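Local coordinates for protein probable AP endonuclease (African swine fever virus, PDB 6KI3) that probably cleaves DNA on the 5' side of abasic sites during repair, using three bound zinc ions, and also removes mismatched nucleotides from 3' ends, at residues 226-231 with 237-242; 275-280 with 287-292; 183-188 with 245-250; 187-190 with 194-197. All blocks are in the same frame, centred on the assembly; numbering follows the deposited sequence.

Contact 1 (226-231 with 237-242); sequences DAATEC and RHASLF. With ZN (zinc ion), chain I; nucleotides of chain C; nucleotides of chain B.
D226 and A239 form a hydrogen-bonded antiparallel pair on one face of the sheet, D226 CB lying 4.2 Å from A239 CB. The small methyl of A239 leaves room there for A228, whose CB comes to 4.1 Å from A239 CB. The aspartate runs on alongside the next residues: its CB lies 3.2 Å from S240 O, and with CG anti to the backbone N (chi1 -153°) OD2 takes a weak bond from F242 N. D226 OD1 accepts from A227 N at 2.6 Å and also from I246 N, so one buried carboxylate gathers several backbone amides, those on OD2 only weakly. The straightest rung is A228 N to R237 O, 2.7 Å at 169°. The side chain of H238 leaves the backbone away from the partner strand. Its NE2 binds zinc at 2.1 Å, OP2 of the abasic-site analogue 3DR1 of chain C lies near the ring plane at its edge, and ND1 is bonded to E276 O, which steadies the imidazole. R237, bent at chi2 and chi3, lays one guanidinium face over the sugar of DC8 of chain B, its NH1 3.3 Å from C4'. H238, supplied from the second strand of a beta hairpin, completes with D236 and H187 one zinc site of the endonuclease IV-type trinuclear centre.

Contact 2 (275-280 with 287-292); sequences LERNLG and TALTAE. With ZN (zinc ion), chain J; nucleotides of chain C.
A288 opens the contact, on a helix that follows the last barrel strand, so that the end of strand 272-275 and the loop after it pack against helix 282-300 in a beta-alpha unit of the TIM barrel. Its methyl meets L279 CD1 at 4.0 Å; a residue this small lets loop and helix come close beside the partly exposed leucine. L289 follows, sending CD2 across the aliphatic part of R277 to 3.8 Å from CG, which gives the methylenes of a buried arginine an apolar neighbour. One turn on from A288 stands E292, extended beyond CG, and it carries the polar centre. Its carboxylate and the R277 guanidinium meet from opposite directions with planes 17° apart, nearly coplanar. L275 slides past the glutamate, placing CD2 3.3 Å from OE2 and walling the ion pair with hydrocarbon. Further donors reach the carboxylate from S240 OG and L241 N, while R277 NH2 also reaches L224 O and NH1 reaches N225 OD1. This network probably stabilises both buried charges. It also anchors the loop next to E276, whose OE2 binds zinc at 2.3 Å. The grip is side-on: R277 NE divides between OE1 and OE2 of E292, while NH2 gives OE2, on its syn lone pair, a bond of 2.8 Å at 148°.

Contact 3 (183-188 with 245-250); sequences IDTAHI and MIWKSY. With ZN (zinc ion), chain J; ZN (zinc ion), chain I; nucleotides of chain C.
T185 OG1 is hydrogen-bonded to N225 O and rests at the indole edge of W247, 3.9 Å from CH2. A chi1 of 57° sets OG1 between the backbone N and carbonyl carbon, and threonine suits the spot because it satisfies a strand carbonyl while its CB still packs on the tryptophan. The two side chains cross at about a right angle. Beside them I246 brings CD1 to 4.2 Å from T185 O and against A186 CA, and its CG2 lies 3.4 Å above the plane of the W247 ring, over the centre, so isoleucine and indole make one apolar surface. Behind this surface D184 begins the helix. Its backbone O accepts from both H187 N and I188 N, and OD1 accepts a weak N-cap bond from A186 N. OD2 is spent on zinc, at 2.1 Å. The carboxylate carbon of D184 sits over the ring face of H187, whose NE2 holds a second zinc at 2.1 Å; OP2 of 3DR1 of chain C bridges these two metals. In the fold, the loop of 245-250, which leads on toward helix 258-269, backs the junction where strand 179-184 passes into helix 185-190, with A227 of the adjacent strand 220-227 touching both A186 and I246.

Contact 4 (187-190 with 194-197); sequences HIWS and NISS. With ZN (zinc ion), chain I; nucleotides of chain C.
W189 and I188 lean on the turn that leads from short helix 185-190 to helix 198-209, a beta-alpha loop of the TIM barrel in which N194 forms an Asx turn. The tight part is apolar. I188 and I195 cross at about a right angle, CD1 to CD1 3.9 Å, and I195 CG2 adds a second touch at 4.0 Å from I188 CD1. Both isoleucines hold CG1 between the backbone N and the carbonyl carbon, a turn of chi1 that brings each CD1 against the other, and their branched ends pack between helix and loop. W189 contributes its six-membered ring: CE3 comes near I195 N at the ring edge, while NE1 is hydrogen-bonded to T229 O, which fixes the rotation of the indole. S196, small enough to sit against the ring, directs OG to 3.2 Å from W189 CZ3, an oblique approach, and bonds the same oxygen to I246 O. Toward solvent the contact thins. The exposed N194 lies side by side with the indole, their planes nearly perpendicular, and only OD1 comes close, 4.0 Å from W189 CZ3. S197 caps the next helix through OG to D200 N. Asparagine earns its place by folding back on its own chain: N194 OD1 accepts from S196 N at 3.0 Å and 164°, nearly along the C=O axis.

In the fold
Contacts 1, 3 and 4 gather around helix 185-190 and the hairpin of strands 220-227 and 238-239, whereas contact 2 lies across the last strand and helix of the barrel. Contacts 2, 3 and 4 are largely buried, contact 4 having one exposed edge; contact 1 is partly buried, with R237 lying on the sugar of a second DNA strand. Their chemistry follows: backbone pairing in contact 1, an enclosed ion pair in contact 2, and mainly apolar packing in contacts 3 and 4, which share H187 and I188. Contacts 1 and 2 are tied by the same glutamate. Contacts 1, 3 and 4 converge on one zinc, contacts 2 and 3 on another.

Contact 1 (226-231 with 237-242)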
# COMPACT_ATOMS: atom_id res chain seq x y z
N ASP A 226 4.18 11.21 -1.64
CA ASP A 226 3.96 12.63 -1.48
C ASP A 226 2.64 13.02 -2.14
O ASP A 226 2.09 12.27 -2.96
CB ASP A 226 5.13 13.43 -2.07
CG ASP A 226 5.32 14.78 -1.39
OD1 ASP A 226 4.31 15.43 -1.06
OD2 ASP A 226 6.48 15.18 -1.19
N ALA A 227 2.13 14.19 -1.79
CA ALA A 227 0.83 14.63 -2.26
C ALA A 227 0.96 15.95 -3.01
O ALA A 227 1.59 16.89 -2.51
CB ALA A 227 -0.16 14.78 -1.11
N ALA A 228 0.38 16.02 -4.20
CA ALA A 228 0.31 17.25 -4.97
C ALA A 228 -0.99 18.00 -4.69
O ALA A 228 -1.68 18.48 -5.59
CB ALA A 228 0.45 16.95 -6.46
N THR A 229 -1.32 18.07 -3.41
CA THR A 229 -2.54 18.69 -2.95
C THR A 229 -2.35 19.31 -1.58
O THR A 229 -1.34 19.12 -0.99
CB THR A 229 -3.71 17.71 -2.99
OG1 THR A 229 -4.91 18.42 -3.11
CG2 THR A 229 -3.76 16.82 -1.81
N GLU A 230 -3.30 20.11 -1.11
CA GLU A 230 -3.17 20.77 0.18
C GLU A 230 -3.63 19.87 1.32
O GLU A 230 -4.48 18.99 1.14
CB GLU A 230 -3.98 22.07 0.19
N CYS A 231 -3.06 20.10 2.50
CA CYS A 231 -3.40 19.32 3.69
C CYS A 231 -4.85 19.57 4.10
O CYS A 231 -5.19 20.64 4.60
CB CYS A 231 -2.46 19.65 4.84
SG CYS A 231 -2.80 18.76 6.38
N ARG A 237 -3.91 13.25 -5.10
CA ARG A 237 -2.97 13.44 -6.21
C ARG A 237 -1.59 13.02 -5.74
O ARG A 237 -0.94 13.74 -4.97
CB ARG A 237 -2.96 14.89 -6.70
CG ARG A 237 -4.28 15.37 -7.28
CD ARG A 237 -4.69 14.54 -8.49
NE ARG A 237 -5.99 13.90 -8.28
CZ ARG A 237 -7.15 14.43 -8.65
NH1 ARG A 237 -8.28 13.77 -8.42
NH2 ARG A 237 -7.18 15.60 -9.27
N HIS A 238 -1.13 11.86 -6.20
CA HIS A 238 0.16 11.34 -5.77
C HIS A 238 1.30 12.11 -6.43
O HIS A 238 1.17 12.64 -7.54
CB HIS A 238 0.29 9.85 -6.09
CG HIS A 238 -0.59 8.98 -5.26
ND1 HIS A 238 -0.52 7.60 -5.28
CD2 HIS A 238 -1.56 9.28 -4.36
CE1 HIS A 238 -1.41 7.10 -4.45
NE2 HIS A 238 -2.06 8.10 -3.88
N ALA A 239 2.44 12.16 -5.74
CA ALA A 239 3.62 12.83 -6.25
C ALA A 239 4.86 12.16 -5.68
O ALA A 239 4.80 11.47 -4.65
CB ALA A 239 3.61 14.33 -5.90
N SER A 240 5.99 12.36 -6.35
CA SER A 240 7.24 11.78 -5.90
C SER A 240 7.70 12.43 -4.60
O SER A 240 7.39 13.59 -4.31
CB SER A 240 8.32 11.95 -6.97
OG SER A 240 8.08 11.10 -8.08
N LEU A 241 8.44 11.66 -3.81
CA LEU A 241 8.90 12.13 -2.51
C LEU A 241 9.74 13.39 -2.67
O LEU A 241 10.60 13.48 -3.55
CB LEU A 241 9.72 11.04 -1.81
CG LEU A 241 9.05 9.67 -1.67
CD1 LEU A 241 9.97 8.69 -0.95
CD2 LEU A 241 7.71 9.78 -0.96
N PHE A 242 9.47 14.38 -1.81
CA PHE A 242 10.13 15.69 -1.82
C PHE A 242 9.84 16.48 -3.08
O PHE A 242 10.56 17.44 -3.40
CB PHE A 242 11.65 15.56 -1.62
CG PHE A 242 12.04 14.76 -0.41
CD1 PHE A 242 12.10 15.37 0.84
CD2 PHE A 242 12.35 13.42 -0.51
CE1 PHE A 242 12.45 14.64 1.96
CE2 PHE A 242 12.71 12.69 0.60
CZ PHE A 242 12.76 13.30 1.84
ZN ZN I . -3.99 7.51 -3.41
O5' 3DR C 1 -3.38 4.50 -5.27
P 3DR C 1 -4.36 4.87 -4.05
OP1 3DR C 1 -5.20 3.63 -3.88
OP2 3DR C 1 -3.42 5.16 -2.91
OP3 3DR C 1 -5.14 6.07 -4.55
C2' 3DR C 1 -1.85 1.79 -8.39
C5' 3DR C 1 -3.84 3.78 -6.41
C4' 3DR C 1 -2.76 3.83 -7.47
O4' 3DR C 1 -1.49 3.57 -6.86
C1' 3DR C 1 -0.82 2.49 -7.52
C3' 3DR C 1 -2.98 2.79 -8.56
O3' 3DR C 1 -2.85 3.42 -9.84
P DC B 8 -9.05 13.29 -14.98
OP1 DC B 8 -8.19 14.46 -15.26
OP2 DC B 8 -9.31 12.29 -16.04
O5' DC B 8 -8.47 12.53 -13.70
C5' DC B 8 -8.37 13.21 -12.46
C4' DC B 8 -8.60 12.25 -11.30
O4' DC B 8 -9.95 11.75 -11.34
C3' DC B 8 -7.73 11.01 -11.31
O3' DC B 8 -6.53 11.25 -10.58
C2' DC B 8 -8.61 9.95 -10.61
C1' DC B 8 -10.00 10.60 -10.54
N1 DC B 8 -11.09 9.72 -11.03
C2 DC B 8 -11.97 9.13 -10.11
O2 DC B 8 -11.82 9.36 -8.90
N3 DC B 8 -12.96 8.33 -10.57
C4 DC B 8 -13.09 8.11 -11.87
N4 DC B 8 -14.09 7.31 -12.28
C5 DC B 8 -12.21 8.70 -12.83
C6 DC B 8 -11.23 9.48 -12.36

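Contact 2 (275-280 with 287-292)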
# COMPACT_ATOMS: atom_id res chain seq x y z
N LEU A 275 6.02 2.51 -3.00
CA LEU A 275 5.85 3.79 -3.68
C LEU A 275 4.87 3.61 -4.83
O LEU A 275 5.02 2.69 -5.64
CB LEU A 275 7.18 4.33 -4.20
CG LEU A 275 8.22 4.87 -3.21
CD1 LEU A 275 8.90 3.76 -2.41
CD2 LEU A 275 9.25 5.72 -3.94
N GLU A 276 3.87 4.48 -4.91
CA GLU A 276 2.82 4.38 -5.91
C GLU A 276 2.94 5.57 -6.86
O GLU A 276 2.32 6.62 -6.65
CB GLU A 276 1.45 4.32 -5.25
CG GLU A 276 1.35 3.27 -4.15
CD GLU A 276 -0.02 3.23 -3.51
OE1 GLU A 276 -0.82 2.34 -3.88
OE2 GLU A 276 -0.30 4.08 -2.64
N ARG A 277 3.66 5.38 -7.93
CA ARG A 277 3.84 6.42 -8.90
C ARG A 277 3.24 6.08 -10.22
O ARG A 277 3.46 5.04 -10.71
CB ARG A 277 5.29 6.70 -9.17
CG ARG A 277 6.06 7.30 -8.06
CD ARG A 277 5.58 8.62 -7.55
NE ARG A 277 6.12 8.66 -6.24
CZ ARG A 277 5.51 8.21 -5.18
NH1 ARG A 277 4.29 7.79 -5.23
NH2 ARG A 277 6.12 8.23 -4.05
N ASN A 278 2.50 6.99 -10.76
CA ASN A 278 1.95 6.84 -12.04
C ASN A 278 2.52 7.94 -12.91
O ASN A 278 2.46 9.08 -12.55
CB ASN A 278 0.46 7.12 -11.97
CG ASN A 278 -0.36 5.95 -11.51
OD1 ASN A 278 0.15 4.89 -11.19
ND2 ASN A 278 -1.67 6.15 -11.50
N LEU A 279 3.11 7.58 -14.03
CA LEU A 279 3.54 8.52 -15.05
C LEU A 279 3.10 7.99 -16.41
O LEU A 279 2.74 6.82 -16.55
CB LEU A 279 5.07 8.76 -15.00
CG LEU A 279 5.52 9.65 -13.83
CD1 LEU A 279 6.96 10.13 -13.95
CD2 LEU A 279 4.61 10.86 -13.69
N GLY A 280 3.10 8.88 -17.40
CA GLY A 280 2.49 8.56 -18.69
C GLY A 280 3.21 7.49 -19.48
O GLY A 280 2.60 6.90 -20.39
N THR A 287 12.83 7.63 -14.40
CA THR A 287 13.60 8.78 -13.92
C THR A 287 13.11 9.23 -12.55
O THR A 287 13.92 9.58 -11.68
CB THR A 287 13.51 9.94 -14.92
OG1 THR A 287 13.90 9.48 -16.22
CG2 THR A 287 14.44 11.07 -14.50
N ALA A 288 11.79 9.21 -12.33
CA ALA A 288 11.25 9.63 -11.05
C ALA A 288 11.63 8.66 -9.93
O ALA A 288 12.01 9.09 -8.83
CB ALA A 288 9.73 9.77 -11.14
N LEU A 289 11.55 7.36 -10.20
CA LEU A 289 11.84 6.38 -9.16
C LEU A 289 13.33 6.31 -8.84
O LEU A 289 13.70 6.09 -7.68
CB LEU A 289 11.32 5.00 -9.57
CG LEU A 289 9.81 4.91 -9.80
CD1 LEU A 289 9.47 3.64 -10.55
CD2 LEU A 289 9.07 4.96 -8.47
N THR A 290 14.19 6.50 -9.83
CA THR A 290 15.63 6.55 -9.57
C THR A 290 15.97 7.67 -8.60
O THR A 290 16.83 7.51 -7.73
CB THR A 290 16.40 6.72 -10.87
OG1 THR A 290 15.86 7.82 -11.60
CG2 THR A 290 16.29 5.47 -11.70
N ALA A 291 15.30 8.82 -8.74
CA ALA A 291 15.51 9.91 -7.80
C ALA A 291 15.00 9.56 -6.41
O ALA A 291 15.64 9.87 -5.40
CB ALA A 291 14.84 11.18 -8.31
N GLU A 292 13.84 8.89 -6.34
CA GLU A 292 13.23 8.60 -5.04
C GLU A 292 13.99 7.50 -4.30
O GLU A 292 14.11 7.55 -3.07
CB GLU A 292 11.77 8.21 -5.22
CG GLU A 292 10.89 9.35 -5.72
CD GLU A 292 9.43 8.94 -5.85
OE1 GLU A 292 8.99 8.69 -6.99
OE2 GLU A 292 8.73 8.86 -4.82
ZN ZN J . -2.36 3.78 -1.70
O5' 3DR C 1 -3.38 4.50 -5.27
P 3DR C 1 -4.36 4.87 -4.05
OP1 3DR C 1 -5.20 3.63 -3.88
OP2 3DR C 1 -3.42 5.16 -2.91
OP3 3DR C 1 -5.14 6.07 -4.55
C2' 3DR C 1 -1.85 1.79 -8.39
C5' 3DR C 1 -3.84 3.78 -6.41
C4' 3DR C 1 -2.76 3.83 -7.47
O4' 3DR C 1 -1.49 3.57 -6.86
C1' 3DR C 1 -0.82 2.49 -7.52
C3' 3DR C 1 -2.98 2.79 -8.56
O3' 3DR C 1 -2.85 3.42 -9.84
P DC C 2 -4.15 3.85 -10.67
OP1 DC C 2 -3.73 4.90 -11.63
OP2 DC C 2 -5.25 4.11 -9.71
O5' DC C 2 -4.54 2.53 -11.49
C5' DC C 2 -3.69 2.07 -12.53
C4' DC C 2 -4.11 0.68 -12.97
O4' DC C 2 -5.43 0.73 -13.57
C3' DC C 2 -3.21 0.04 -14.02
O3' DC C 2 -3.18 -1.37 -13.81
C2' DC C 2 -3.90 0.41 -15.33
C1' DC C 2 -5.37 0.36 -14.93
N1 DC C 2 -6.22 1.31 -15.70
C2 DC C 2 -7.53 0.93 -16.06
O2 DC C 2 -7.94 -0.18 -15.73
N3 DC C 2 -8.29 1.81 -16.76
C4 DC C 2 -7.81 3.01 -17.09
N4 DC C 2 -8.60 3.84 -17.77
C5 DC C 2 -6.49 3.41 -16.73
C6 DC C 2 -5.74 2.54 -16.04

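Contact 3 (183-188 with 245-250)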
# COMPACT_ATOMS: atom_id res chain seq x y z
N ILE A 183 -0.92 2.31 5.75
CA ILE A 183 -0.86 3.75 5.98
C ILE A 183 -0.36 4.40 4.70
O ILE A 183 0.82 4.29 4.36
CB ILE A 183 0.04 4.09 7.18
CG1 ILE A 183 -0.52 3.47 8.46
CG2 ILE A 183 0.18 5.59 7.33
CD1 ILE A 183 0.37 3.64 9.66
N ASP A 184 -1.25 5.09 4.00
CA ASP A 184 -0.90 5.86 2.81
C ASP A 184 -0.69 7.30 3.25
O ASP A 184 -1.65 7.99 3.65
CB ASP A 184 -1.99 5.75 1.74
CG ASP A 184 -1.52 6.22 0.38
OD1 ASP A 184 -0.88 7.29 0.30
OD2 ASP A 184 -1.78 5.51 -0.62
N THR A 185 0.56 7.77 3.18
CA THR A 185 0.90 9.09 3.71
C THR A 185 0.19 10.19 2.93
O THR A 185 -0.23 11.20 3.52
CB THR A 185 2.41 9.30 3.67
OG1 THR A 185 2.89 9.12 2.33
CG2 THR A 185 3.11 8.30 4.59
N ALA A 186 0.04 10.03 1.62
CA ALA A 186 -0.68 11.02 0.82
C ALA A 186 -2.15 11.11 1.20
O ALA A 186 -2.78 12.15 0.98
CB ALA A 186 -0.55 10.70 -0.67
N HIS A 187 -2.72 10.04 1.77
CA HIS A 187 -4.14 10.04 2.10
C HIS A 187 -4.41 10.70 3.44
O HIS A 187 -5.33 11.51 3.56
CB HIS A 187 -4.68 8.61 2.09
CG HIS A 187 -4.69 7.98 0.73
ND1 HIS A 187 -5.27 6.76 0.48
CD2 HIS A 187 -4.19 8.41 -0.45
CE1 HIS A 187 -5.13 6.46 -0.80
NE2 HIS A 187 -4.48 7.45 -1.39
N ILE A 188 -3.62 10.37 4.47
CA ILE A 188 -3.80 11.02 5.76
C ILE A 188 -3.48 12.50 5.66
O ILE A 188 -4.05 13.32 6.38
CB ILE A 188 -2.95 10.32 6.85
CG1 ILE A 188 -1.45 10.54 6.60
CG2 ILE A 188 -3.27 8.84 6.92
CD1 ILE A 188 -0.57 10.07 7.74
N MET A 245 3.45 18.63 -2.02
CA MET A 245 3.16 19.62 -1.00
C MET A 245 3.63 19.19 0.39
O MET A 245 3.77 20.05 1.27
CB MET A 245 1.66 19.92 -0.97
CG MET A 245 1.09 20.34 -2.31
SD MET A 245 1.31 22.09 -2.66
CE MET A 245 0.14 22.81 -1.51
N ILE A 246 3.88 17.90 0.61
CA ILE A 246 4.19 17.44 1.96
C ILE A 246 5.66 17.68 2.29
O ILE A 246 6.00 18.10 3.41
CB ILE A 246 3.82 15.96 2.13
CG1 ILE A 246 2.41 15.69 1.61
CG2 ILE A 246 3.91 15.55 3.59
CD1 ILE A 246 1.99 14.24 1.74
N TRP A 247 6.57 17.41 1.35
CA TRP A 247 7.99 17.39 1.68
C TRP A 247 8.89 18.11 0.68
O TRP A 247 10.12 17.95 0.77
CB TRP A 247 8.47 15.94 1.82
CG TRP A 247 7.84 15.20 2.96
CD1 TRP A 247 7.90 15.52 4.29
CD2 TRP A 247 7.07 13.99 2.89
NE1 TRP A 247 7.21 14.60 5.04
CE2 TRP A 247 6.69 13.65 4.20
CE3 TRP A 247 6.66 13.17 1.83
CZ2 TRP A 247 5.92 12.53 4.49
CZ3 TRP A 247 5.89 12.05 2.12
CH2 TRP A 247 5.53 11.74 3.44
N LYS A 248 8.35 18.89 -0.25
CA LYS A 248 9.22 19.59 -1.20
C LYS A 248 10.12 20.59 -0.49
O LYS A 248 11.26 20.81 -0.91
CB LYS A 248 8.39 20.30 -2.27
N SER A 249 9.63 21.20 0.60
CA SER A 249 10.42 22.17 1.35
C SER A 249 11.56 21.54 2.13
O SER A 249 12.37 22.27 2.71
CB SER A 249 9.51 22.96 2.29
OG SER A 249 8.36 23.42 1.61
N TYR A 250 11.64 20.21 2.17
CA TYR A 250 12.69 19.51 2.91
C TYR A 250 13.69 18.81 2.00
O TYR A 250 14.47 17.99 2.48
CB TYR A 250 12.07 18.50 3.88
CG TYR A 250 11.28 19.12 5.01
CD1 TYR A 250 9.93 19.42 4.86
CD2 TYR A 250 11.88 19.40 6.23
CE1 TYR A 250 9.21 19.98 5.90
CE2 TYR A 250 11.17 19.96 7.27
CZ TYR A 250 9.83 20.25 7.10
OH TYR A 250 9.12 20.81 8.13
ZN ZN J . -2.36 3.78 -1.70
ZN ZN I . -3.99 7.51 -3.41
O5' 3DR C 1 -3.38 4.50 -5.27
P 3DR C 1 -4.36 4.87 -4.05
OP1 3DR C 1 -5.20 3.63 -3.88
OP2 3DR C 1 -3.42 5.16 -2.91
OP3 3DR C 1 -5.14 6.07 -4.55
C2' 3DR C 1 -1.85 1.79 -8.39
C5' 3DR C 1 -3.84 3.78 -6.41
C4' 3DR C 1 -2.76 3.83 -7.47
O4' 3DR C 1 -1.49 3.57 -6.86
C1' 3DR C 1 -0.82 2.49 -7.52
C3' 3DR C 1 -2.98 2.79 -8.56
O3' 3DR C 1 -2.85 3.42 -9.84

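Contact 4 (187-190 with 194-197)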
# COMPACT_ATOMS: atom_id res chain seq x y z
N HIS A 187 -2.72 10.04 1.77
CA HIS A 187 -4.14 10.04 2.10
C HIS A 187 -4.41 10.70 3.44
O HIS A 187 -5.33 11.51 3.56
CB HIS A 187 -4.68 8.61 2.09
CG HIS A 187 -4.69 7.98 0.73
ND1 HIS A 187 -5.27 6.76 0.48
CD2 HIS A 187 -4.19 8.41 -0.45
CE1 HIS A 187 -5.13 6.46 -0.80
NE2 HIS A 187 -4.48 7.45 -1.39
N ILE A 188 -3.62 10.37 4.47
CA ILE A 188 -3.80 11.02 5.76
C ILE A 188 -3.48 12.50 5.66
O ILE A 188 -4.05 13.32 6.38
CB ILE A 188 -2.95 10.32 6.85
CG1 ILE A 188 -1.45 10.54 6.60
CG2 ILE A 188 -3.27 8.84 6.92
CD1 ILE A 188 -0.57 10.07 7.74
N TRP A 189 -2.57 12.87 4.75
CA TRP A 189 -2.34 14.28 4.46
C TRP A 189 -3.58 14.90 3.83
O TRP A 189 -4.03 15.97 4.25
CB TRP A 189 -1.14 14.42 3.53
CG TRP A 189 -0.97 15.78 2.93
CD1 TRP A 189 -1.48 16.23 1.75
CD2 TRP A 189 -0.22 16.88 3.48
NE1 TRP A 189 -1.11 17.53 1.53
CE2 TRP A 189 -0.34 17.95 2.58
CE3 TRP A 189 0.52 17.05 4.65
CZ2 TRP A 189 0.27 19.19 2.81
CZ3 TRP A 189 1.13 18.27 4.87
CH2 TRP A 189 1.00 19.33 3.96
N SER A 190 -4.15 14.24 2.82
CA SER A 190 -5.37 14.73 2.20
C SER A 190 -6.52 14.79 3.19
O SER A 190 -7.42 15.63 3.05
CB SER A 190 -5.74 13.84 1.01
OG SER A 190 -7.01 14.17 0.48
N ASN A 194 -1.06 16.85 9.20
CA ASN A 194 0.21 17.47 8.84
C ASN A 194 1.35 16.55 9.26
O ASN A 194 1.59 16.34 10.45
CB ASN A 194 0.34 18.84 9.52
CG ASN A 194 1.53 19.64 9.01
OD1 ASN A 194 2.52 19.09 8.54
ND2 ASN A 194 1.43 20.96 9.11
N ILE A 195 2.06 15.99 8.27
CA ILE A 195 3.19 15.10 8.53
C ILE A 195 4.42 15.65 7.83
O ILE A 195 5.32 14.89 7.44
CB ILE A 195 2.88 13.67 8.07
CG1 ILE A 195 2.43 13.66 6.61
CG2 ILE A 195 1.83 13.03 8.97
CD1 ILE A 195 2.21 12.28 6.04
N SER A 196 4.48 16.97 7.67
CA SER A 196 5.56 17.58 6.89
C SER A 196 6.89 17.53 7.62
O SER A 196 7.91 17.15 7.04
CB SER A 196 5.19 19.02 6.53
OG SER A 196 4.09 19.06 5.63
N SER A 197 6.90 17.92 8.89
CA SER A 197 8.14 17.97 9.65
C SER A 197 8.40 16.66 10.38
O SER A 197 7.52 15.81 10.53
CB SER A 197 8.12 19.12 10.65
OG SER A 197 7.40 18.77 11.81
ZN ZN I . -3.99 7.51 -3.41
O5' 3DR C 1 -3.38 4.50 -5.27
P 3DR C 1 -4.36 4.87 -4.05
OP1 3DR C 1 -5.20 3.63 -3.88
OP2 3DR C 1 -3.42 5.16 -2.91
OP3 3DR C 1 -5.14 6.07 -4.55
C2' 3DR C 1 -1.85 1.79 -8.39
C5' 3DR C 1 -3.84 3.78 -6.41
C4' 3DR C 1 -2.76 3.83 -7.47
O4' 3DR C 1 -1.49 3.57 -6.86
C1' 3DR C 1 -0.82 2.49 -7.52
C3' 3DR C 1 -2.98 2.79 -8.56
O3' 3DR C 1 -2.85 3.42 -9.84